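Local structure of DltD domain-containing protein (Beauveria bassiana, 7D78) at residues C32-I35 with D36-I40; P103-Q106 with A107-A111; P193-S196 with K197-P201; T268-P272 with E273-A277. The protein probably acts as a thioesterase that cyclises a polyketide chain into a medium-ring lactone. All blocks are in the same frame, centred on the assembly; numbering follows the deposited sequence.

Contact 1 of 4, residues C32-I35 with D36-I40; sequences CKTI and DGIII
Thr34 OG1 donates to Asp36 OD1 over 2.6 Å and meets that oxygen nearly end-on to its C-O bond. The two side chains lie side by side and point the same way. With chi1 at 63°, OG1 sits between the backbone N and the carbonyl carbon. There it also accepts a weak bond from Ile38 N, 3.0 Å away. A type I beta turn runs from Thr34 to Gly37. It is closed by Gly37 N bonding Thr34 O at 2.9 Å. Behind the turn, Cys32 and Ile40 form an antiparallel hydrogen-bonded pair in the hairpin. On the other face of these strands Ile39 CD1 packs on Lys33 CG at 3.5 Å, and a water joins Lys33 NZ to Gly37 O. Further out, Asp36 OD2 forms a salt bridge with Arg88, and Ile35 packs on Arg179 of the second subunit. A valine in place of Thr34 would probably leave Asp36 OD1 and Ile38 N without the hydroxyl and let the aspartate turn more easily. One hydroxyl is thus donor to a residue within the turn and weak acceptor from the residue after it, while the arginine is likely to favour the charged form of Asp36.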
ATOM      1  N   CYS A  32      11.188   1.175 -20.142  1.00 16.79           N
ATOM      2  CA  CYS A  32      11.273   2.235 -19.141  1.00 20.66           C
ATOM      3  C   CYS A  32      11.861   1.648 -17.865  1.00 20.53           C
ATOM      4  O   CYS A  32      11.419   0.586 -17.411  1.00 22.66           O
ATOM      5  CB  CYS A  32       9.896   2.847 -18.832  1.00 20.05           C
ATOM      6  SG  CYS A  32       8.885   3.350 -20.248  1.00 19.05           S
ATOM      7  N   LYS A  33      12.848   2.334 -17.291  1.00 22.55           N
ATOM      8  CA  LYS A  33      13.483   1.894 -16.056  1.00 21.89           C
ATOM      9  C   LYS A  33      12.753   2.479 -14.854  1.00 21.91           C
ATOM     10  O   LYS A  33      12.279   3.617 -14.895  1.00 19.14           O
ATOM     11  CB  LYS A  33      14.953   2.324 -16.005  1.00 24.53           C
ATOM     12  CG  LYS A  33      15.885   1.554 -16.932  1.00 37.45           C
ATOM     13  CD  LYS A  33      17.311   1.547 -16.399  1.00 48.79           C
ATOM     14  CE  LYS A  33      17.344   1.114 -14.938  1.00 46.15           C
ATOM     15  NZ  LYS A  33      18.733   0.912 -14.416  1.00 58.81           N
ATOM     16  N   THR A  34      12.683   1.703 -13.781  1.00 21.27           N
ATOM     17  CA  THR A  34      12.076   2.142 -12.533  1.00 23.77           C
ATOM     18  C   THR A  34      13.175   2.532 -11.556  1.00 20.48           C
ATOM     19  O   THR A  34      14.350   2.218 -11.760  1.00 19.44           O
ATOM     20  CB  THR A  34      11.217   1.031 -11.930  1.00 22.61           C
ATOM     21  OG1 THR A  34      12.071  -0.076 -11.614  1.00 20.42           O
ATOM     22  CG2 THR A  34      10.140   0.592 -12.916  1.00 22.72           C
ATOM     23  N   ILE A  35      12.787   3.202 -10.466  1.00 17.31           N
ATOM     24  CA  ILE A  35      13.819   3.642  -9.525  1.00 20.40           C
ATOM     25  C   ILE A  35      14.528   2.467  -8.847  1.00 22.52           C
ATOM     26  O   ILE A  35      15.680   2.614  -8.420  1.00 21.55           O
ATOM     27  CB  ILE A  35      13.260   4.621  -8.474  1.00 20.88           C
ATOM     28  CG1 ILE A  35      12.190   3.951  -7.605  1.00 22.21           C
ATOM     29  CG2 ILE A  35      12.713   5.883  -9.157  1.00 19.45           C
ATOM     30  CD1 ILE A  35      11.757   4.820  -6.450  1.00 19.93           C
ATOM     31  N   ASP A  36      13.904   1.289  -8.759  1.00 18.79           N
ATOM     32  CA  ASP A  36      14.615   0.136  -8.207  1.00 21.24           C
ATOM     33  C   ASP A  36      15.337  -0.693  -9.275  1.00 22.71           C
ATOM     34  O   ASP A  36      15.898  -1.748  -8.956  1.00 21.60           O
ATOM     35  CB  ASP A  36      13.660  -0.744  -7.366  1.00 21.29           C
ATOM     36  CG  ASP A  36      12.658  -1.541  -8.204  1.00 20.72           C
ATOM     37  OD1 ASP A  36      12.535  -1.323  -9.424  1.00 26.44           O
ATOM     38  OD2 ASP A  36      11.969  -2.405  -7.622  1.00 17.95           O
ATOM     39  N   GLY A  37      15.361  -0.239 -10.522  1.00 19.91           N
ATOM     40  CA  GLY A  37      16.169  -0.882 -11.549  1.00 23.14           C
ATOM     41  C   GLY A  37      15.469  -1.935 -12.393  1.00 25.36           C
ATOM     42  O   GLY A  37      16.124  -2.581 -13.218  1.00 32.97           O
ATOM     43  N   ILE A  38      14.183  -2.134 -12.213  1.00 21.43           N
ATOM     44  CA  ILE A  38      13.393  -3.068 -13.015  1.00 21.87           C
ATOM     45  C   ILE A  38      13.116  -2.421 -14.369  1.00 23.83           C
ATOM     46  O   ILE A  38      13.013  -1.192 -14.473  1.00 23.76           O
ATOM     47  CB  ILE A  38      12.095  -3.418 -12.242  1.00 22.41           C
ATOM     48  CG1 ILE A  38      12.248  -4.745 -11.501  1.00 28.60           C
ATOM     49  CG2 ILE A  38      10.850  -3.443 -13.118  1.00 24.15           C
ATOM     50  CD1 ILE A  38      13.431  -4.773 -10.581  1.00 20.95           C
ATOM     51  N   ILE A  39      13.046  -3.232 -15.424  1.00 19.65           N
ATOM     52  CA  ILE A  39      12.728  -2.746 -16.767  1.00 22.23           C
ATOM     53  C   ILE A  39      11.282  -3.094 -17.091  1.00 23.59           C
ATOM     54  O   ILE A  39      10.910  -4.272 -17.091  1.00 19.91           O
ATOM     55  CB  ILE A  39      13.666  -3.350 -17.825  1.00 20.48           C
ATOM     56  CG1 ILE A  39      15.129  -3.143 -17.445  1.00 28.33           C
ATOM     57  CG2 ILE A  39      13.347  -2.776 -19.207  1.00 24.23           C
ATOM     58  CD1 ILE A  39      15.676  -1.838 -17.867  1.00 36.78           C
ATOM     59  N   ILE A  40      10.474  -2.072 -17.396  1.00 20.18           N
ATOM     60  CA  ILE A  40       9.125  -2.251 -17.932  1.00 20.06           C
ATOM     61  C   ILE A  40       9.225  -2.232 -19.453  1.00 21.50           C
ATOM     62  O   ILE A  40       9.886  -1.354 -20.019  1.00 18.04           O
ATOM     63  CB  ILE A  40       8.185  -1.134 -17.440  1.00 19.57           C
ATOM     64  CG1 ILE A  40       8.066  -1.144 -15.907  1.00 23.65           C
ATOM     65  CG2 ILE A  40       6.829  -1.197 -18.153  1.00 18.25           C
ATOM     66  CD1 ILE A  40       7.432  -2.395 -15.355  1.00 22.71           C
TER
HETATM   67  O   HOH W   1      18.171  -2.095 -14.913  1.00 43.88           O

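Contact 2 of 4, residues P103-Q106 with A107-A111; sequences PLQQ and AEDLA
Gln105 and Asp109, one helical turn apart, are joined by a side-chain hydrogen bond. Gln105 NE2 donates to Asp109 OD1 over 2.9 Å with an N-H...O angle of 154°. The acceptor lies close to the amide plane, but the donor comes in from above the carboxylate plane. The two side chains cross at about a right angle. Gln105 starts out with CG opposite the backbone N (chi1 -171°) and then bends at chi2, which curls its amide along the helix to the aspartate. Arg88 makes a salt bridge to the same oxygen, OD1, so two donors grip it.

Water adds a second link. It accepts from Gln105 NE2 at 3.0 Å and donates to Glu108 OE1 at 2.7 Å. The main polar partners of Glu108 are across the dimer interface. Its carboxylate forms salt bridges with Lys241 and Arg179 of the second subunit.

Four i to i+4 backbone bonds run from Pro103 O to Leu110 N. Asp109 N to Gln105 O, at 2.8 Å, is the shortest of them.

Apolar packing falls on other sides. Ala107 lies on Cys142 of helix 135-146. Leu110 lies on that helix at Ala143 and on strand 51-57 at Ile55 and Thr57. Leu104 packs on Trp244 of the second subunit. The arrangement is that of a sheet-covering helix in an alpha/beta hydrolase fold: helix 103-118 follows strand 81-86, leads to strand 127-133, and here also serves the subunit interface.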
ATOM      1  N   PRO A 103      -0.998  -3.270  -6.907  1.00 19.29           N
ATOM      2  CA  PRO A 103      -1.506  -2.086  -7.618  1.00 16.87           C
ATOM      3  C   PRO A 103      -0.789  -0.817  -7.223  1.00 17.05           C
ATOM      4  O   PRO A 103      -0.604   0.066  -8.069  1.00 17.32           O
ATOM      5  CB  PRO A 103      -2.987  -2.049  -7.218  1.00 18.53           C
ATOM      6  CG  PRO A 103      -3.012  -2.769  -5.878  1.00 17.74           C
ATOM      7  CD  PRO A 103      -2.004  -3.866  -6.017  1.00 19.27           C
ATOM      8  N   LEU A 104      -0.357  -0.701  -5.961  1.00 15.07           N
ATOM      9  CA  LEU A 104       0.360   0.509  -5.558  1.00 19.31           C
ATOM     10  C   LEU A 104       1.755   0.568  -6.175  1.00 18.85           C
ATOM     11  O   LEU A 104       2.247   1.658  -6.481  1.00 20.99           O
ATOM     12  CB  LEU A 104       0.434   0.593  -4.026  1.00 22.34           C
ATOM     13  CG  LEU A 104      -0.922   0.749  -3.314  1.00 23.86           C
ATOM     14  CD1 LEU A 104      -0.730   0.788  -1.802  1.00 24.27           C
ATOM     15  CD2 LEU A 104      -1.663   1.999  -3.788  1.00 21.51           C
ATOM     16  N   GLN A 105       2.410  -0.583  -6.374  1.00 18.03           N
ATOM     17  CA  GLN A 105       3.683  -0.567  -7.092  1.00 18.91           C
ATOM     18  C   GLN A 105       3.477  -0.225  -8.559  1.00 17.37           C
ATOM     19  O   GLN A 105       4.286   0.499  -9.152  1.00 16.01           O
ATOM     20  CB  GLN A 105       4.406  -1.912  -6.972  1.00 18.89           C
ATOM     21  CG  GLN A 105       5.827  -1.817  -7.535  1.00 18.17           C
ATOM     22  CD  GLN A 105       6.624  -0.683  -6.879  1.00 25.69           C
ATOM     23  OE1 GLN A 105       6.844  -0.696  -5.669  1.00 24.34           O
ATOM     24  NE2 GLN A 105       7.048   0.304  -7.678  1.00 17.26           N
ATOM     25  N   GLN A 106       2.407  -0.747  -9.166  1.00 15.59           N
ATOM     26  CA  GLN A 106       2.086  -0.376 -10.542  1.00 16.82           C
ATOM     27  C   GLN A 106       1.829   1.120 -10.657  1.00 16.33           C
ATOM     28  O   GLN A 106       2.230   1.752 -11.642  1.00 15.80           O
ATOM     29  CB  GLN A 106       0.866  -1.163 -11.036  1.00 19.41           C
ATOM     30  CG  GLN A 106       1.164  -2.615 -11.355  1.00 18.38           C
ATOM     31  CD  GLN A 106      -0.015  -3.317 -12.009  1.00 20.28           C
ATOM     32  OE1 GLN A 106      -0.921  -2.672 -12.528  1.00 18.97           O
ATOM     33  NE2 GLN A 106      -0.002  -4.642 -11.992  1.00 18.88           N
ATOM     34  N   ALA A 107       1.168   1.708  -9.651  1.00 16.27           N
ATOM     35  CA  ALA A 107       0.932   3.153  -9.653  1.00 13.16           C
ATOM     36  C   ALA A 107       2.243   3.933  -9.617  1.00 19.08           C
ATOM     37  O   ALA A 107       2.422   4.909 -10.361  1.00 17.02           O
ATOM     38  CB  ALA A 107       0.041   3.546  -8.472  1.00 15.11           C
ATOM     39  N   GLU A 108       3.177   3.529  -8.749  1.00 15.49           N
ATOM     40  CA  GLU A 108       4.461   4.230  -8.698  1.00 13.86           C
ATOM     41  C   GLU A 108       5.277   3.984  -9.967  1.00 15.86           C
ATOM     42  O   GLU A 108       5.950   4.898 -10.472  1.00 18.04           O
ATOM     43  CB  GLU A 108       5.256   3.801  -7.456  1.00 16.72           C
ATOM     44  CG  GLU A 108       4.691   4.302  -6.135  1.00 18.75           C
ATOM     45  CD  GLU A 108       5.556   3.908  -4.944  1.00 20.14           C
ATOM     46  OE1 GLU A 108       6.789   3.996  -5.051  1.00 19.58           O
ATOM     47  OE2 GLU A 108       4.996   3.516  -3.897  1.00 18.54           O
ATOM     48  N   ASP A 109       5.240   2.757 -10.493  1.00 14.41           N
ATOM     49  CA  ASP A 109       5.928   2.469 -11.752  1.00 15.12           C
ATOM     50  C   ASP A 109       5.480   3.418 -12.853  1.00 15.51           C
ATOM     51  O   ASP A 109       6.289   3.821 -13.703  1.00 17.29           O
ATOM     52  CB  ASP A 109       5.678   1.020 -12.189  1.00 16.54           C
ATOM     53  CG  ASP A 109       6.439  -0.001 -11.354  1.00 18.45           C
ATOM     54  OD1 ASP A 109       7.323   0.393 -10.567  1.00 18.11           O
ATOM     55  OD2 ASP A 109       6.136  -1.217 -11.489  1.00 16.67           O
ATOM     56  N   LEU A 110       4.191   3.798 -12.844  1.00 16.99           N
ATOM     57  CA  LEU A 110       3.652   4.695 -13.864  1.00 18.22           C
ATOM     58  C   LEU A 110       4.306   6.072 -13.822  1.00 17.94           C
ATOM     59  O   LEU A 110       4.458   6.707 -14.870  1.00 19.62           O
ATOM     60  CB  LEU A 110       2.131   4.824 -13.707  1.00 18.45           C
ATOM     61  CG  LEU A 110       1.315   3.855 -14.571  1.00 19.48           C
ATOM     62  CD1 LEU A 110      -0.122   3.807 -14.124  1.00 17.29           C
ATOM     63  CD2 LEU A 110       1.403   4.241 -16.058  1.00 17.29           C
ATOM     64  N   ALA A 111       4.682   6.567 -12.632  1.00 16.25           N
ATOM     65  CA  ALA A 111       5.474   7.797 -12.579  1.00 19.91           C
ATOM     66  C   ALA A 111       6.766   7.647 -13.371  1.00 20.85           C
ATOM     67  O   ALA A 111       7.161   8.557 -14.109  1.00 19.21           O
ATOM     68  CB  ALA A 111       5.790   8.181 -11.130  1.00 17.31           C
TER
HETATM   69  O   HOH W   2       8.592   2.552  -6.463  1.00 21.05           O

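Contact 3 of 4, residues P193-S196 with K197-P201; sequences PFNS and KGENP
Asn195 OD1 is gripped by two backbone N-H groups, one within a tight turn and one just after it. Glu199 N bonds it at 2.9 Å with an N-H...O angle of 162°, from above the amide plane. Lys197 N makes a weak bond to it, also at 2.9 Å, and this closes an Asx turn. Chi1 of 67° places CG between the backbone N and the carbonyl carbon, which brings OD1 over the N-H groups of the turn. The main chain adds a type I beta turn from Asn195 to Gly198, with Gly198 N bonding Asn195 O at 2.6 Å. Gly198 has positive phi, a conformation that glycine adopts readily. Asn195 N also bonds Glu199 O, at 3.0 Å and nearly straight. An alanine here would take away OD1 and is likely to leave Glu199 N without its partner and the turn less firmly held.

The segment lies between strand 190-191 and helix 210-220. It belongs to the insertion between sheet strands 150-156 and 259-264, where many alpha/beta hydrolases carry a lid.

The side chains of Phe194 and Asn200 lie side by side across the two arms, pointing the same way, with ring and amide planes 68° apart. Gly198 O lies at the ring edge, 3.9 Å from Phe194 CD2. Phe194 also packs on Ala215 and Tyr216, and a bound glycerol, probably from the crystallisation liquor, lies about 3 Å from its side chain. Asn200 ND2 bonds Pro193 O only weakly, while OD1 accepts from Met204 N. At the outer end, a water hydrogen-bonds to Ser196 OG at 2.8 Å and weakly to Lys197 NZ.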
ATOM      1  N   PRO A 193      -6.056 -16.842 -11.586  1.00 23.73           N
ATOM      2  CA  PRO A 193      -6.922 -15.820 -10.973  1.00 21.07           C
ATOM      3  C   PRO A 193      -8.395 -16.195 -10.976  1.00 26.21           C
ATOM      4  O   PRO A 193      -9.167 -15.620 -10.195  1.00 19.66           O
ATOM      5  CB  PRO A 193      -6.682 -14.568 -11.834  1.00 24.35           C
ATOM      6  CG  PRO A 193      -5.575 -14.899 -12.778  1.00 25.56           C
ATOM      7  CD  PRO A 193      -5.340 -16.359 -12.782  1.00 21.13           C
ATOM      8  N   PHE A 194      -8.811 -17.107 -11.859  1.00 22.46           N
ATOM      9  CA  PHE A 194     -10.183 -17.602 -11.914  1.00 25.94           C
ATOM     10  C   PHE A 194     -10.138 -19.089 -12.241  1.00 26.70           C
ATOM     11  O   PHE A 194      -9.563 -19.477 -13.263  1.00 28.21           O
ATOM     12  CB  PHE A 194     -11.010 -16.844 -12.966  1.00 27.07           C
ATOM     13  CG  PHE A 194     -10.983 -15.345 -12.797  1.00 26.43           C
ATOM     14  CD1 PHE A 194     -10.012 -14.585 -13.417  1.00 25.08           C
ATOM     15  CD2 PHE A 194     -11.935 -14.700 -12.017  1.00 26.96           C
ATOM     16  CE1 PHE A 194      -9.974 -13.208 -13.262  1.00 27.09           C
ATOM     17  CE2 PHE A 194     -11.902 -13.321 -11.856  1.00 25.84           C
ATOM     18  CZ  PHE A 194     -10.917 -12.577 -12.486  1.00 25.52           C
ATOM     19  N   ASN A 195     -10.717 -19.917 -11.372  1.00 28.94           N
ATOM     20  CA  ASN A 195     -10.777 -21.347 -11.650  1.00 35.02           C
ATOM     21  C   ASN A 195     -11.984 -21.648 -12.537  1.00 33.84           C
ATOM     22  O   ASN A 195     -12.764 -20.760 -12.894  1.00 30.94           O
ATOM     23  CB  ASN A 195     -10.791 -22.158 -10.347  1.00 31.58           C
ATOM     24  CG  ASN A 195     -12.064 -21.970  -9.522  1.00 31.90           C
ATOM     25  OD1 ASN A 195     -13.119 -21.607 -10.032  1.00 32.36           O
ATOM     26  ND2 ASN A 195     -11.955 -22.227  -8.223  1.00 34.97           N
ATOM     27  N   SER A 196     -12.151 -22.928 -12.887  1.00 35.31           N
ATOM     28  CA  SER A 196     -13.210 -23.323 -13.812  1.00 34.80           C
ATOM     29  C   SER A 196     -14.605 -23.014 -13.283  1.00 35.67           C
ATOM     30  O   SER A 196     -15.543 -22.895 -14.080  1.00 36.97           O
ATOM     31  CB  SER A 196     -13.101 -24.812 -14.127  1.00 35.90           C
ATOM     32  OG  SER A 196     -13.313 -25.558 -12.948  1.00 35.52           O
ATOM     33  N   LYS A 197     -14.783 -22.897 -11.968  1.00 30.33           N
ATOM     34  CA  LYS A 197     -16.063 -22.410 -11.477  1.00 31.14           C
ATOM     35  C   LYS A 197     -16.160 -20.889 -11.535  1.00 29.42           C
ATOM     36  O   LYS A 197     -17.166 -20.328 -11.084  1.00 34.10           O
ATOM     37  CB  LYS A 197     -16.316 -22.897 -10.048  1.00 33.15           C
ATOM     38  CG  LYS A 197     -16.489 -24.409  -9.917  1.00 43.00           C
ATOM     39  CD  LYS A 197     -16.737 -24.820  -8.473  1.00 49.16           C
ATOM     40  CE  LYS A 197     -15.489 -24.651  -7.604  1.00 48.45           C
ATOM     41  NZ  LYS A 197     -14.470 -25.715  -7.849  1.00 51.18           N
ATOM     42  N   GLY A 198     -15.154 -20.217 -12.094  1.00 31.82           N
ATOM     43  CA  GLY A 198     -15.102 -18.767 -12.098  1.00 30.29           C
ATOM     44  C   GLY A 198     -14.719 -18.139 -10.778  1.00 31.13           C
ATOM     45  O   GLY A 198     -14.856 -16.916 -10.622  1.00 31.10           O
ATOM     46  N   GLU A 199     -14.227 -18.925  -9.827  1.00 27.53           N
ATOM     47  CA  GLU A 199     -14.052 -18.456  -8.462  1.00 29.69           C
ATOM     48  C   GLU A 199     -12.582 -18.226  -8.154  1.00 21.29           C
ATOM     49  O   GLU A 199     -11.686 -18.703  -8.853  1.00 29.04           O
ATOM     50  CB  GLU A 199     -14.645 -19.460  -7.464  1.00 28.49           C
ATOM     51  CG  GLU A 199     -16.149 -19.632  -7.585  1.00 32.91           C
ATOM     52  CD  GLU A 199     -16.716 -20.580  -6.538  1.00 39.30           C
ATOM     53  OE1 GLU A 199     -16.122 -21.654  -6.312  1.00 43.87           O
ATOM     54  OE2 GLU A 199     -17.752 -20.243  -5.931  1.00 51.40           O
ATOM     55  N   ASN A 200     -12.352 -17.514  -7.059  1.00 22.55           N
ATOM     56  CA  ASN A 200     -11.011 -17.309  -6.536  1.00 26.39           C
ATOM     57  C   ASN A 200     -11.135 -17.078  -5.038  1.00 20.23           C
ATOM     58  O   ASN A 200     -12.241 -16.847  -4.528  1.00 20.34           O
ATOM     59  CB  ASN A 200     -10.313 -16.135  -7.242  1.00 22.52           C
ATOM     60  CG  ASN A 200     -11.125 -14.865  -7.199  1.00 23.51           C
ATOM     61  OD1 ASN A 200     -11.371 -14.314  -6.128  1.00 22.94           O
ATOM     62  ND2 ASN A 200     -11.543 -14.383  -8.368  1.00 21.80           N
ATOM     63  N   PRO A 201     -10.019 -17.153  -4.296  1.00 21.60           N
ATOM     64  CA  PRO A 201     -10.121 -17.202  -2.827  1.00 21.18           C
ATOM     65  C   PRO A 201     -10.716 -15.969  -2.175  1.00 26.70           C
ATOM     66  O   PRO A 201     -11.252 -16.084  -1.063  1.00 23.79           O
ATOM     67  CB  PRO A 201      -8.665 -17.410  -2.387  1.00 22.48           C
ATOM     68  CG  PRO A 201      -8.058 -18.156  -3.515  1.00 23.42           C
ATOM     69  CD  PRO A 201      -8.663 -17.520  -4.747  1.00 20.70           C
TER
HETATM   70  O   HOH W   3     -12.300 -25.396 -10.365  1.00 44.54           O

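Contact 4 of 4, residues T268-P272 with E273-A277; sequences TMSPP and EEQKA
Gln275 reaches back from the first turn of a helix to Ser270 in the loop before it. The loop follows strand 259-264 of the alpha/beta hydrolase sheet, and Pro271 is the N-cap of helix 272-281. The Gln275 chain is extended beyond CG. Its first torsion (chi1 -53°) sets CG opposite the carbonyl carbon, so the chain runs back beside the N-terminal turn. NE2 then donates to Ser270 O over 2.9 Å. The oxygen lies close to the amide plane of Gln275, but the donor stands above the carbonyl plane of Ser270. Asp267 OD2 also accepts from NE2, and Thr263 OG1 bonds OE1, so both ends of the amide are held. Asp267 is probably the acid of a Ser-His-Asp triad, with Ser134 and His296. Gln275, and Met269 and Ser270 through their backbone N atoms, which bond Asp267 OD1, would then be second-shell residues that position it.

Glu274 lies alongside Pro271, and the two point the same way. Its extended chain brings OE1 to 3.7 Å from Pro271 CD. Its OE2 makes a salt bridge with Lys248. On the backbone, Pro271 O takes Gln275 N at 3.2 Å and a weak bond from Glu274 N. Pro272 O takes Lys276 N at 2.8 Å, with the aliphatic part of Lys276 running over the same oxygen. Ser270 OG also bonds Pro158 O. One water joins the two sides of the contact: it donates to Ser270 OG at 2.7 Å and to Glu274 OE1 at 2.6 Å.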
ATOM      1  N   THR A 268     -20.643  -7.512 -15.206  1.00 24.05           N
ATOM      2  CA  THR A 268     -20.799  -8.543 -14.186  1.00 25.92           C
ATOM      3  C   THR A 268     -19.542  -8.757 -13.350  1.00 29.54           C
ATOM      4  O   THR A 268     -19.546  -9.640 -12.486  1.00 28.07           O
ATOM      5  CB  THR A 268     -21.176  -9.880 -14.828  1.00 27.20           C
ATOM      6  OG1 THR A 268     -20.218 -10.183 -15.854  1.00 28.57           O
ATOM      7  CG2 THR A 268     -22.579  -9.817 -15.424  1.00 34.63           C
ATOM      8  N   MET A 269     -18.461  -8.016 -13.611  1.00 26.93           N
ATOM      9  CA  MET A 269     -17.231  -8.122 -12.826  1.00 22.40           C
ATOM     10  C   MET A 269     -16.957  -6.929 -11.929  1.00 26.93           C
ATOM     11  O   MET A 269     -16.390  -7.105 -10.847  1.00 26.98           O
ATOM     12  CB  MET A 269     -15.997  -8.343 -13.717  1.00 21.49           C
ATOM     13  CG  MET A 269     -15.778  -9.785 -14.214  1.00 29.88           C
ATOM     14  SD  MET A 269     -14.925  -9.885 -15.798  1.00 28.18           S
ATOM     15  CE  MET A 269     -13.195  -9.964 -15.401  1.00 38.52           C
ATOM     16  N   SER A 270     -17.290  -5.724 -12.366  1.00 23.20           N
ATOM     17  CA  SER A 270     -17.200  -4.532 -11.527  1.00 26.68           C
ATOM     18  C   SER A 270     -18.578  -3.892 -11.496  1.00 25.77           C
ATOM     19  O   SER A 270     -19.040  -3.381 -12.533  1.00 25.11           O
ATOM     20  CB  SER A 270     -16.155  -3.561 -12.074  1.00 24.71           C
ATOM     21  OG  SER A 270     -16.165  -2.335 -11.361  1.00 23.70           O
ATOM     22  N   PRO A 271     -19.275  -3.911 -10.365  1.00 25.12           N
ATOM     23  CA  PRO A 271     -20.653  -3.380 -10.319  1.00 25.84           C
ATOM     24  C   PRO A 271     -20.730  -1.973 -10.883  1.00 30.37           C
ATOM     25  O   PRO A 271     -20.023  -1.063 -10.412  1.00 27.67           O
ATOM     26  CB  PRO A 271     -20.977  -3.401  -8.822  1.00 27.82           C
ATOM     27  CG  PRO A 271     -20.168  -4.560  -8.305  1.00 29.90           C
ATOM     28  CD  PRO A 271     -18.881  -4.548  -9.097  1.00 24.13           C
ATOM     29  N   PRO A 272     -21.550  -1.762 -11.921  1.00 28.84           N
ATOM     30  CA  PRO A 272     -21.709  -0.400 -12.466  1.00 28.65           C
ATOM     31  C   PRO A 272     -22.053   0.650 -11.422  1.00 30.21           C
ATOM     32  O   PRO A 272     -21.564   1.781 -11.527  1.00 28.17           O
ATOM     33  CB  PRO A 272     -22.831  -0.576 -13.505  1.00 26.05           C
ATOM     34  CG  PRO A 272     -22.671  -1.985 -13.975  1.00 29.50           C
ATOM     35  CD  PRO A 272     -22.236  -2.773 -12.749  1.00 29.24           C
ATOM     36  N   GLU A 273     -22.864   0.325 -10.410  1.00 28.08           N
ATOM     37  CA  GLU A 273     -23.181   1.352  -9.421  1.00 31.80           C
ATOM     38  C   GLU A 273     -21.972   1.707  -8.565  1.00 28.87           C
ATOM     39  O   GLU A 273     -21.896   2.826  -8.048  1.00 24.04           O
ATOM     40  CB  GLU A 273     -24.348   0.913  -8.535  1.00 41.35           C
ATOM     41  CG  GLU A 273     -25.189   2.082  -7.997  1.00 53.27           C
ATOM     42  CD  GLU A 273     -26.132   2.692  -9.039  1.00 59.93           C
ATOM     43  OE1 GLU A 273     -26.431   2.024 -10.057  1.00 57.20           O
ATOM     44  OE2 GLU A 273     -26.585   3.842  -8.827  1.00 62.70           O
ATOM     45  N   GLU A 274     -21.022   0.778  -8.401  1.00 27.66           N
ATOM     46  CA  GLU A 274     -19.772   1.111  -7.721  1.00 27.34           C
ATOM     47  C   GLU A 274     -18.941   2.076  -8.554  1.00 27.36           C
ATOM     48  O   GLU A 274     -18.335   3.018  -8.020  1.00 25.33           O
ATOM     49  CB  GLU A 274     -18.967  -0.161  -7.431  1.00 28.58           C
ATOM     50  CG  GLU A 274     -18.033  -0.046  -6.246  1.00 31.37           C
ATOM     51  CD  GLU A 274     -17.470  -1.397  -5.802  1.00 31.03           C
ATOM     52  OE1 GLU A 274     -17.291  -2.283  -6.660  1.00 25.87           O
ATOM     53  OE2 GLU A 274     -17.211  -1.569  -4.594  1.00 36.81           O
ATOM     54  N   GLN A 275     -18.889   1.843  -9.868  1.00 26.78           N
ATOM     55  CA  GLN A 275     -18.193   2.759 -10.764  1.00 27.49           C
ATOM     56  C   GLN A 275     -18.855   4.132 -10.750  1.00 26.43           C
ATOM     57  O   GLN A 275     -18.179   5.157 -10.628  1.00 25.82           O
ATOM     58  CB  GLN A 275     -18.161   2.180 -12.180  1.00 26.19           C
ATOM     59  CG  GLN A 275     -17.605   0.749 -12.274  1.00 24.01           C
ATOM     60  CD  GLN A 275     -17.551   0.231 -13.694  1.00 19.64           C
ATOM     61  OE1 GLN A 275     -17.289   0.990 -14.631  1.00 21.51           O
ATOM     62  NE2 GLN A 275     -17.801  -1.064 -13.865  1.00 21.47           N
ATOM     63  N   LYS A 276     -20.187   4.162 -10.845  1.00 27.52           N
ATOM     64  CA  LYS A 276     -20.909   5.432 -10.833  1.00 25.55           C
ATOM     65  C   LYS A 276     -20.713   6.181  -9.517  1.00 28.43           C
ATOM     66  O   LYS A 276     -20.581   7.414  -9.505  1.00 28.39           O
ATOM     67  CB  LYS A 276     -22.393   5.175 -11.078  1.00 31.66           C
ATOM     68  CG  LYS A 276     -22.727   4.823 -12.509  1.00 32.09           C
ATOM     69  CD  LYS A 276     -24.063   4.095 -12.607  1.00 35.59           C
ATOM     70  CE  LYS A 276     -24.492   3.942 -14.060  1.00 39.40           C
ATOM     71  NZ  LYS A 276     -25.649   3.008 -14.232  1.00 38.95           N
ATOM     72  N   ALA A 277     -20.712   5.458  -8.398  1.00 27.16           N
ATOM     73  CA  ALA A 277     -20.542   6.115  -7.105  1.00 29.01           C
ATOM     74  C   ALA A 277     -19.207   6.847  -7.035  1.00 30.78           C
ATOM     75  O   ALA A 277     -19.135   7.977  -6.539  1.00 27.30           O
ATOM     76  CB  ALA A 277     -20.662   5.087  -5.978  1.00 25.19           C
TER
HETATM   77  O   HOH W   4     -15.607  -2.317  -8.704  1.00 26.95           O

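Overall arrangement
The four contacts follow one another along the chain. Contacts 1 and 2 touch, with centres 11 Å apart: the hairpin of strands 28-33 and 39-45 lies against helix 103-118, and Thr34 CG2 comes 3.7 Å from Asp109 OD1. Arg88 bridges them by pairing with both Asp36 and Asp109. Both also meet the second subunit, so this side of the fold serves the dimer. Contacts 3 and 4 have centres 20 Å apart and nearest atoms about 5 Å apart, without touching. Both pack on helix 210-220, near the probable catalytic triad. The centres of contacts 1 and 4 are 33 Å apart, on opposite sides of the chain's centre. Contact 2 meets the second subunit, while its Gln106 lies near the probable nucleophile elbow.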